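Local coordinates for arylmalonate decarboxylase (PDB 3DTV), which catalyses the decarboxylation of 2-aryl-2-methylmalonates, taking up a proton to give 2-arylpropionates and carbon dioxide, at residues A165-L170 and L191-A196; G147-G152 and V172-A177; A125-V130 and L151-V156. All coordinates share one frame; numbering follows the deposited sequence.

Contact 1. Residues A165-L170 and L191-A196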
loop_
_atom_site.group_PDB
_atom_site.type_symbol
_atom_site.label_atom_id
_atom_site.label_comp_id
_atom_site.label_asym_id
_atom_site.label_seq_id
_atom_site.Cartn_x
_atom_site.Cartn_y
_atom_site.Cartn_z
ATOM N N ALA D 165 18.501 5.038 0.560
ATOM C CA ALA D 165 18.897 6.433 0.275
ATOM C C ALA D 165 18.083 6.983 -0.917
ATOM O O ALA D 165 17.772 8.198 -0.922
ATOM C CB ALA D 165 20.468 6.556 -0.014
ATOM N N THR D 166 17.871 6.146 -1.948
ATOM C CA THR D 166 17.140 6.521 -3.170
ATOM C C THR D 166 15.714 6.956 -2.866
ATOM O O THR D 166 15.266 7.972 -3.416
ATOM C CB THR D 166 16.979 5.254 -4.112
ATOM O OG1 THR D 166 18.277 4.695 -4.329
ATOM C CG2 THR D 166 16.329 5.607 -5.474
ATOM N N LEU D 167 14.999 6.154 -2.041
ATOM C CA LEU D 167 13.674 6.560 -1.509
ATOM C C LEU D 167 13.646 7.801 -0.626
ATOM O O LEU D 167 12.670 8.568 -0.722
ATOM C CB LEU D 167 13.024 5.427 -0.737
ATOM C CG LEU D 167 12.979 4.074 -1.513
ATOM C CD1 LEU D 167 12.338 3.024 -0.625
ATOM C CD2 LEU D 167 12.205 4.232 -2.836
ATOM N N VAL D 168 14.654 7.958 0.261
ATOM C CA VAL D 168 14.724 9.163 1.104
ATOM C C VAL D 168 14.827 10.337 0.142
ATOM O O VAL D 168 14.026 11.283 0.217
ATOM C CB VAL D 168 15.945 9.150 2.111
ATOM C CG1 VAL D 168 16.160 10.581 2.780
ATOM C CG2 VAL D 168 15.760 8.083 3.185
ATOM N N ASP D 169 15.832 10.273 -0.763
ATOM C CA ASP D 169 16.032 11.320 -1.764
ATOM C C ASP D 169 14.754 11.641 -2.549
ATOM O O ASP D 169 14.464 12.814 -2.842
ATOM C CB ASP D 169 17.121 10.906 -2.748
ATOM C CG ASP D 169 17.379 11.960 -3.804
ATOM O OD1 ASP D 169 17.062 11.702 -4.982
ATOM O OD2 ASP D 169 17.850 13.064 -3.461
ATOM N N LEU D 170 14.026 10.610 -2.931
ATOM C CA LEU D 170 12.827 10.768 -3.755
ATOM C C LEU D 170 11.702 11.546 -3.029
ATOM O O LEU D 170 11.032 12.416 -3.614
ATOM C CB LEU D 170 12.261 9.364 -4.097
ATOM C CG LEU D 170 11.032 9.353 -5.005
ATOM C CD1 LEU D 170 11.378 9.874 -6.414
ATOM C CD2 LEU D 170 10.370 7.917 -5.103
ATOM N N LEU D 191 11.031 -2.331 -3.296
ATOM C CA LEU D 191 12.056 -2.348 -2.246
ATOM C C LEU D 191 11.343 -2.329 -0.926
ATOM O O LEU D 191 10.192 -1.888 -0.864
ATOM C CB LEU D 191 12.914 -1.077 -2.302
ATOM C CG LEU D 191 14.171 -1.071 -1.412
ATOM C CD1 LEU D 191 15.292 -1.824 -2.172
ATOM C CD2 LEU D 191 14.587 0.317 -1.001
ATOM N N LEU D 192 12.010 -2.824 0.114
ATOM C CA LEU D 192 11.541 -2.634 1.479
ATOM C C LEU D 192 11.679 -1.166 1.857
ATOM O O LEU D 192 12.719 -0.566 1.658
ATOM C CB LEU D 192 12.313 -3.538 2.453
ATOM C CG LEU D 192 12.183 -5.048 2.083
ATOM C CD1 LEU D 192 13.226 -5.922 2.861
ATOM C CD2 LEU D 192 10.800 -5.487 2.354
ATOM N N THR D 193 10.616 -0.583 2.398
ATOM C CA THR D 193 10.515 0.888 2.548
ATOM C C THR D 193 10.584 1.352 4.015
ATOM O O THR D 193 10.825 2.562 4.282
ATOM C CB THR D 193 9.191 1.453 1.914
ATOM O OG1 THR D 193 8.077 0.932 2.622
ATOM C CG2 THR D 193 9.027 1.047 0.471
ATOM N N LEU D 194 10.374 0.423 4.964
ATOM C CA LEU D 194 10.314 0.790 6.395
ATOM C C LEU D 194 11.475 1.707 6.859
ATOM O O LEU D 194 11.262 2.616 7.647
ATOM C CB LEU D 194 10.272 -0.454 7.282
ATOM C CG LEU D 194 9.001 -0.924 7.981
ATOM C CD1 LEU D 194 9.435 -1.296 9.408
ATOM C CD2 LEU D 194 7.929 0.179 8.002
ATOM N N ASP D 195 12.687 1.464 6.393
ATOM C CA ASP D 195 13.842 2.223 6.878
ATOM C C ASP D 195 13.884 3.633 6.321
ATOM O O ASP D 195 14.535 4.490 6.879
ATOM C CB ASP D 195 15.153 1.478 6.604
ATOM C CG ASP D 195 15.377 0.334 7.561
ATOM O OD1 ASP D 195 14.785 0.290 8.674
ATOM O OD2 ASP D 195 16.166 -0.537 7.199
ATOM N N ALA D 196 13.176 3.881 5.226
ATOM C CA ALA D 196 13.181 5.210 4.645
ATOM C C ALA D 196 12.246 6.168 5.420
ATOM O O ALA D 196 12.383 7.397 5.343
ATOM C CB ALA D 196 12.787 5.139 3.197
#
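Val-168, in the first half of helix 164-176, and Ala-196, at the end of an irregular loop, bring the two backbones nearest, with their CA atoms 5.5 Å apart, and no hydrogen bond joins the segments. The contact is apolar, and Leu-167 carries most of it. Its CG stands anti to the carbonyl carbon (chi1 -51°) and CD1 continues the extension (chi2 179°), which carries that methyl out from the helix into the curve of the loop. There CD1 meets CD2 of Leu-191 at 3.5 Å, a close methyl-to-methyl approach, and the two branched chains run at a slant to one another. CD1 of Leu-167 also lies 4.0 Å from CG2 of Thr-193, whose side chain it passes at about a right angle. Parallel four-stranded sheets flanked by helices make up this fold, a member of the aspartate/glutamate racemase clan; here the helix preceding strand 183-186 packs against the connection that leaves that strand for helix 196-204. Threonine suits its place because its two branches serve different surroundings: CG2 packs against Leu-167, while OG1 is hydrogen-bonded to Ser-210 OG and Asp-23 OD2. Nearer helix 196-204 a small residue suits the close approach. The CB of Ala-196 lies 4.0 Å from CB of Leu-167, close to the root of that side chain, an approach helped by the alanine having a single methyl. A backbone bond from Ala-196 N to Thr-193 O, 2.9 Å long, closes a turn before helix 196-204. Val-168 meets the same methyl from a direction roughly perpendicular to the leucine's, its CG2 4.2 Å from CB of Ala-196. The valine also touches Glu-199, Val-200 and Arg-203 on helix 196-204.

Contact 2. Residues G147-G152 and V172-A177. With SO4 (sulfate ion), chain R.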
loop_
_atom_site.group_PDB
_atom_site.type_symbol
_atom_site.label_atom_id
_atom_site.label_comp_id
_atom_site.label_asym_id
_atom_site.label_seq_id
_atom_site.Cartn_x
_atom_site.Cartn_y
_atom_site.Cartn_z
ATOM N N GLY D 147 2.924 18.043 -4.737
ATOM C CA GLY D 147 4.061 17.617 -5.565
ATOM C C GLY D 147 3.972 16.152 -6.027
ATOM O O GLY D 147 3.221 15.358 -5.475
ATOM N N CYS D 148 4.730 15.809 -7.065
ATOM C CA CYS D 148 4.902 14.407 -7.465
ATOM C C CYS D 148 6.282 14.193 -8.083
ATOM O O CYS D 148 6.698 14.925 -9.007
ATOM C CB CYS D 148 3.777 13.940 -8.407
ATOM S SG CYS D 148 3.893 12.183 -8.885
ATOM N N ARG D 149 7.014 13.228 -7.531
ATOM C CA ARG D 149 8.234 12.723 -8.174
ATOM C C ARG D 149 8.143 11.230 -8.204
ATOM O O ARG D 149 7.672 10.619 -7.218
ATOM C CB ARG D 149 9.494 13.104 -7.402
ATOM C CG ARG D 149 9.817 14.598 -7.457
ATOM C CD ARG D 149 10.105 15.063 -8.877
ATOM N NE ARG D 149 10.539 16.467 -8.873
ATOM C CZ ARG D 149 9.741 17.474 -9.161
ATOM N NH1 ARG D 149 8.482 17.212 -9.469
ATOM N NH2 ARG D 149 10.194 18.735 -9.134
ATOM N N SER D 150 8.607 10.647 -9.315
ATOM C CA SER D 150 8.580 9.215 -9.464
ATOM C C SER D 150 9.963 8.753 -9.857
ATOM O O SER D 150 10.726 9.535 -10.458
ATOM C CB SER D 150 7.568 8.797 -10.527
ATOM O OG SER D 150 7.816 7.466 -10.966
ATOM N N LEU D 151 10.275 7.489 -9.535
ATOM C CA LEU D 151 11.493 6.857 -10.035
ATOM C C LEU D 151 11.302 6.455 -11.496
ATOM O O LEU D 151 12.222 5.985 -12.134
ATOM C CB LEU D 151 11.852 5.588 -9.226
ATOM C CG LEU D 151 12.201 5.848 -7.761
ATOM C CD1 LEU D 151 12.217 4.545 -6.981
ATOM C CD2 LEU D 151 13.524 6.612 -7.608
ATOM N N GLY D 152 10.085 6.598 -12.013
ATOM C CA GLY D 152 9.767 5.998 -13.289
ATOM C C GLY D 152 9.671 4.486 -13.113
ATOM O O GLY D 152 9.965 3.931 -12.051
ATOM N N VAL D 172 12.142 13.504 -0.564
ATOM C CA VAL D 172 12.607 14.854 -0.358
ATOM C C VAL D 172 12.395 15.734 -1.596
ATOM O O VAL D 172 11.920 16.881 -1.493
ATOM C CB VAL D 172 14.089 14.901 0.071
ATOM C CG1 VAL D 172 14.653 16.327 -0.164
ATOM C CG2 VAL D 172 14.237 14.449 1.569
ATOM N N ARG D 173 12.757 15.228 -2.769
ATOM C CA ARG D 173 12.455 15.946 -4.005
ATOM C C ARG D 173 10.961 16.221 -4.193
ATOM O O ARG D 173 10.601 17.319 -4.644
ATOM C CB ARG D 173 13.060 15.236 -5.201
ATOM C CG ARG D 173 14.587 15.304 -5.164
ATOM C CD ARG D 173 15.173 14.694 -6.446
ATOM N NE ARG D 173 15.039 13.235 -6.540
ATOM C CZ ARG D 173 14.343 12.606 -7.492
ATOM N NH1 ARG D 173 13.696 13.315 -8.413
ATOM N NH2 ARG D 173 14.264 11.274 -7.513
ATOM N N ALA D 174 10.107 15.254 -3.820
ATOM C CA ALA D 174 8.649 15.402 -3.881
ATOM C C ALA D 174 8.200 16.535 -2.977
ATOM O O ALA D 174 7.545 17.466 -3.428
ATOM C CB ALA D 174 7.933 14.078 -3.485
ATOM N N PHE D 175 8.549 16.434 -1.696
ATOM C CA PHE D 175 8.295 17.518 -0.729
ATOM C C PHE D 175 8.805 18.891 -1.168
ATOM O O PHE D 175 8.124 19.886 -0.955
ATOM C CB PHE D 175 8.854 17.193 0.668
ATOM C CG PHE D 175 8.397 18.166 1.742
ATOM C CD1 PHE D 175 7.075 18.166 2.185
ATOM C CD2 PHE D 175 9.284 19.085 2.292
ATOM C CE1 PHE D 175 6.653 19.063 3.160
ATOM C CE2 PHE D 175 8.876 19.980 3.263
ATOM C CZ PHE D 175 7.559 19.963 3.699
ATOM N N GLU D 176 9.998 18.962 -1.758
ATOM C CA GLU D 176 10.555 20.268 -2.148
ATOM C C GLU D 176 9.852 20.831 -3.391
ATOM O O GLU D 176 9.891 22.034 -3.634
ATOM C CB GLU D 176 12.063 20.185 -2.395
ATOM C CG GLU D 176 12.941 20.136 -1.141
ATOM C CD GLU D 176 14.399 19.814 -1.494
ATOM O OE1 GLU D 176 14.692 19.421 -2.739
ATOM O OE2 GLU D 176 15.275 19.947 -0.523
ATOM N N ALA D 177 9.214 19.962 -4.173
ATOM C CA ALA D 177 8.431 20.389 -5.335
ATOM C C ALA D 177 7.120 21.056 -4.919
ATOM O O ALA D 177 6.459 21.698 -5.746
ATOM C CB ALA D 177 8.138 19.208 -6.254
HETATM S S SO4 R . 14.057 17.519 -9.029
HETATM O O1 SO4 R . 14.016 16.088 -9.379
HETATM O O2 SO4 R . 15.457 17.868 -8.750
HETATM O O3 SO4 R . 13.479 18.319 -10.115
HETATM O O4 SO4 R . 13.308 17.702 -7.787
#
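Arg-149 and Ala-174 mark the close part of this contact, where strand 147-150 packs against helix 172-176, the axes of these short segments approaching to 6.6 Å and their directions 154° from one another, nearly antiparallel. Gly-147 lies buried against the helix, its CA 4.1 Å from Ala-174 O; the direction in which a beta carbon would point is already filled by that oxygen, which explains why glycine fits. Ala-174 is equally well chosen, since its small side chain lets the methylene chain of Arg-149 lie across the helix backbone, with CG of Arg-149 3.7 Å from N of Ala-174. This is the usual layering of an alpha/beta fold: strand 144-150 is an outermost strand of a parallel sheet, hydrogen-bonded to strand 119-124, and helix 164-176, in the connection from strand 144-150 to strand 183-186, packs against it. The outer side is looser and charged. A bend at the second torsion (chi2 -63°) folds the arginine back, setting its guanidinium beside the exposed Ala-177, whose methyl lies over one face, displaced toward the rim, with CB 3.6 Å from Arg-149 NH2. Near its own plane the group is held at two edges: NH1 donates to Cys-148 O at 2.9 Å, and NE donates almost straight to O4 of a sulfate at 3.2 Å. A weak bond runs from NH2 to O3, which lies out of that plane. Arg-173 reaches the same anion from the helix, NH1 to O1 at 3.0 Å, while its NE makes a salt bridge with Asp-169. The two guanidinium planes are 40° apart, and the sulfate, probably from the crystallisation liquor, would offset the two positive charges gathered around it.

Contact 3. Residues A125-V130 and L151-V156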
loop_
_atom_site.group_PDB
_atom_site.type_symbol
_atom_site.label_atom_id
_atom_site.label_comp_id
_atom_site.label_asym_id
_atom_site.label_seq_id
_atom_site.Cartn_x
_atom_site.Cartn_y
_atom_site.Cartn_z
ATOM N N ALA D 125 6.964 4.930 -7.986
ATOM C CA ALA D 125 7.681 4.413 -9.160
ATOM C C ALA D 125 6.690 4.161 -10.328
ATOM O O ALA D 125 6.801 3.207 -11.086
ATOM C CB ALA D 125 8.474 3.173 -8.826
ATOM N N TYR D 126 5.709 5.043 -10.471
ATOM C CA TYR D 126 4.722 4.916 -11.528
ATOM C C TYR D 126 4.997 5.830 -12.670
ATOM O O TYR D 126 5.600 6.911 -12.487
ATOM C CB TYR D 126 3.338 5.257 -10.985
ATOM C CG TYR D 126 2.784 4.302 -9.971
ATOM C CD1 TYR D 126 2.864 2.930 -10.181
ATOM C CD2 TYR D 126 2.127 4.764 -8.831
ATOM C CE1 TYR D 126 2.327 2.030 -9.258
ATOM C CE2 TYR D 126 1.614 3.864 -7.876
ATOM C CZ TYR D 126 1.712 2.497 -8.106
ATOM O OH TYR D 126 1.164 1.582 -7.210
ATOM N N ILE D 127 4.543 5.445 -13.855
ATOM C CA ILE D 127 4.602 6.348 -15.013
ATOM C C ILE D 127 3.553 7.481 -14.810
ATOM O O ILE D 127 2.648 7.358 -13.964
ATOM C CB ILE D 127 4.351 5.592 -16.342
ATOM C CG1 ILE D 127 5.016 6.340 -17.514
ATOM C CG2 ILE D 127 2.818 5.315 -16.549
ATOM C CD1 ILE D 127 5.004 5.567 -18.883
ATOM N N ASP D 128 3.704 8.574 -15.551
ATOM C CA ASP D 128 2.844 9.766 -15.394
ATOM C C ASP D 128 1.359 9.470 -15.325
ATOM O O ASP D 128 0.688 9.971 -14.438
ATOM C CB ASP D 128 3.037 10.745 -16.530
ATOM C CG ASP D 128 4.343 11.526 -16.416
ATOM O OD1 ASP D 128 4.807 12.058 -17.446
ATOM O OD2 ASP D 128 4.892 11.605 -15.293
ATOM N N ASP D 129 0.856 8.724 -16.306
ATOM C CA ASP D 129 -0.574 8.372 -16.386
ATOM C C ASP D 129 -1.093 7.751 -15.085
ATOM O O ASP D 129 -2.188 8.081 -14.604
ATOM C CB ASP D 129 -0.769 7.349 -17.488
ATOM C CG ASP D 129 -0.764 7.959 -18.873
ATOM O OD1 ASP D 129 -1.179 7.215 -19.817
ATOM O OD2 ASP D 129 -0.356 9.159 -19.035
ATOM N N VAL D 130 -0.284 6.847 -14.517
ATOM C CA VAL D 130 -0.660 6.139 -13.287
ATOM C C VAL D 130 -0.614 7.085 -12.102
ATOM O O VAL D 130 -1.480 7.029 -11.267
ATOM C CB VAL D 130 0.171 4.858 -13.033
ATOM C CG1 VAL D 130 -0.218 4.222 -11.681
ATOM C CG2 VAL D 130 -0.045 3.850 -14.168
ATOM N N LEU D 151 10.275 7.489 -9.535
ATOM C CA LEU D 151 11.493 6.857 -10.035
ATOM C C LEU D 151 11.302 6.455 -11.496
ATOM O O LEU D 151 12.222 5.985 -12.134
ATOM C CB LEU D 151 11.852 5.588 -9.226
ATOM C CG LEU D 151 12.201 5.848 -7.761
ATOM C CD1 LEU D 151 12.217 4.545 -6.981
ATOM C CD2 LEU D 151 13.524 6.612 -7.608
ATOM N N GLY D 152 10.085 6.598 -12.013
ATOM C CA GLY D 152 9.767 5.998 -13.289
ATOM C C GLY D 152 9.671 4.486 -13.113
ATOM O O GLY D 152 9.965 3.931 -12.051
ATOM N N ILE D 153 9.238 3.818 -14.160
ATOM C CA ILE D 153 9.071 2.380 -14.107
ATOM C C ILE D 153 10.402 1.671 -13.738
ATOM O O ILE D 153 11.469 1.879 -14.377
ATOM C CB ILE D 153 8.510 1.836 -15.443
ATOM C CG1 ILE D 153 7.029 2.266 -15.607
ATOM C CG2 ILE D 153 8.578 0.273 -15.453
ATOM C CD1 ILE D 153 6.465 2.003 -17.041
ATOM N N THR D 154 10.340 0.865 -12.675
ATOM C CA THR D 154 11.529 0.202 -12.190
ATOM C C THR D 154 11.318 -1.326 -12.178
ATOM O O THR D 154 10.584 -1.840 -11.355
ATOM C CB THR D 154 11.964 0.757 -10.811
ATOM O OG1 THR D 154 11.995 2.202 -10.849
ATOM C CG2 THR D 154 13.360 0.281 -10.503
ATOM N N GLY D 155 11.938 -2.042 -13.104
ATOM C CA GLY D 155 11.837 -3.489 -13.080
ATOM C C GLY D 155 12.984 -4.205 -12.357
ATOM O O GLY D 155 13.708 -3.640 -11.503
ATOM N N VAL D 156 13.150 -5.473 -12.714
ATOM C CA VAL D 156 14.148 -6.305 -12.113
ATOM C C VAL D 156 15.534 -5.652 -12.213
ATOM O O VAL D 156 16.181 -5.432 -11.201
ATOM C CB VAL D 156 14.193 -7.683 -12.789
ATOM C CG1 VAL D 156 15.328 -8.447 -12.230
ATOM C CG2 VAL D 156 12.895 -8.402 -12.593
HETATM O O HOH W 1 7.950 0.262 -11.281
#
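Tyr-126, whose backbone O lies 4.3 Å from CA of Gly-152, starts its side chain with CB pointing away from the other segment; over one face of the ring Val-130 sets CG1, 3.4 Å above the plane and displaced toward the rim. The segments follow two adjacent parallel strands, 119-124 and 144-150, at the carboxyl ends of an alpha/beta sheet; the first is a loop that runs into the start of helix 128-140, the second the loop leading to helix 156-159. Ala-125 is the main meeting point. Its methyl lies 4.2 Å from CB of Leu-151 and 3.6 Å from O of Gly-152, so close to the opposing backbone that a small residue is well suited. Gly-152 takes a positive phi of 72°, which glycine adopts easily, and there the chain turns. Farther out, at the surface, Ile-153 extends CD1 to 4.2 Å from CB of Ile-127, an aliphatic touch between the loops just before the helix that begins at Asp-128. Thr-154 braces its own loop: with OG1 beside its backbone N (chi1 -49°), the hydroxyl donates to Gly-152 O at 2.9 Å, approaching from above the carbonyl plane. No direct hydrogen bond links the segments; one water does so instead, accepting from Thr-154 N at 2.8 Å and donating to Ala-125 O at 3.2 Å.

How the contacts relate
Contact 3 closes along the chain before contact 1 opens, while the segments of contacts 1 and 2 alternate. Contacts 1 and 2 share helix 164-176, with centres about 13 Å apart; contacts 2 and 3 share Leu-151 and Gly-152, also with centres about 13 Å apart, and those of contacts 1 and 3 are about 15 Å apart. Leu-151 ties all three together, its side chain packing against Thr-166, Leu-167 and Leu-170 of the helix. Ser-150 OG, probably hydrogen-bonded to Tyr-126 O, further joins contacts 2 and 3. Together they bring helix 164-176 into contact with the connections beyond strands 119-124, 144-150 and 183-186 of one parallel sheet.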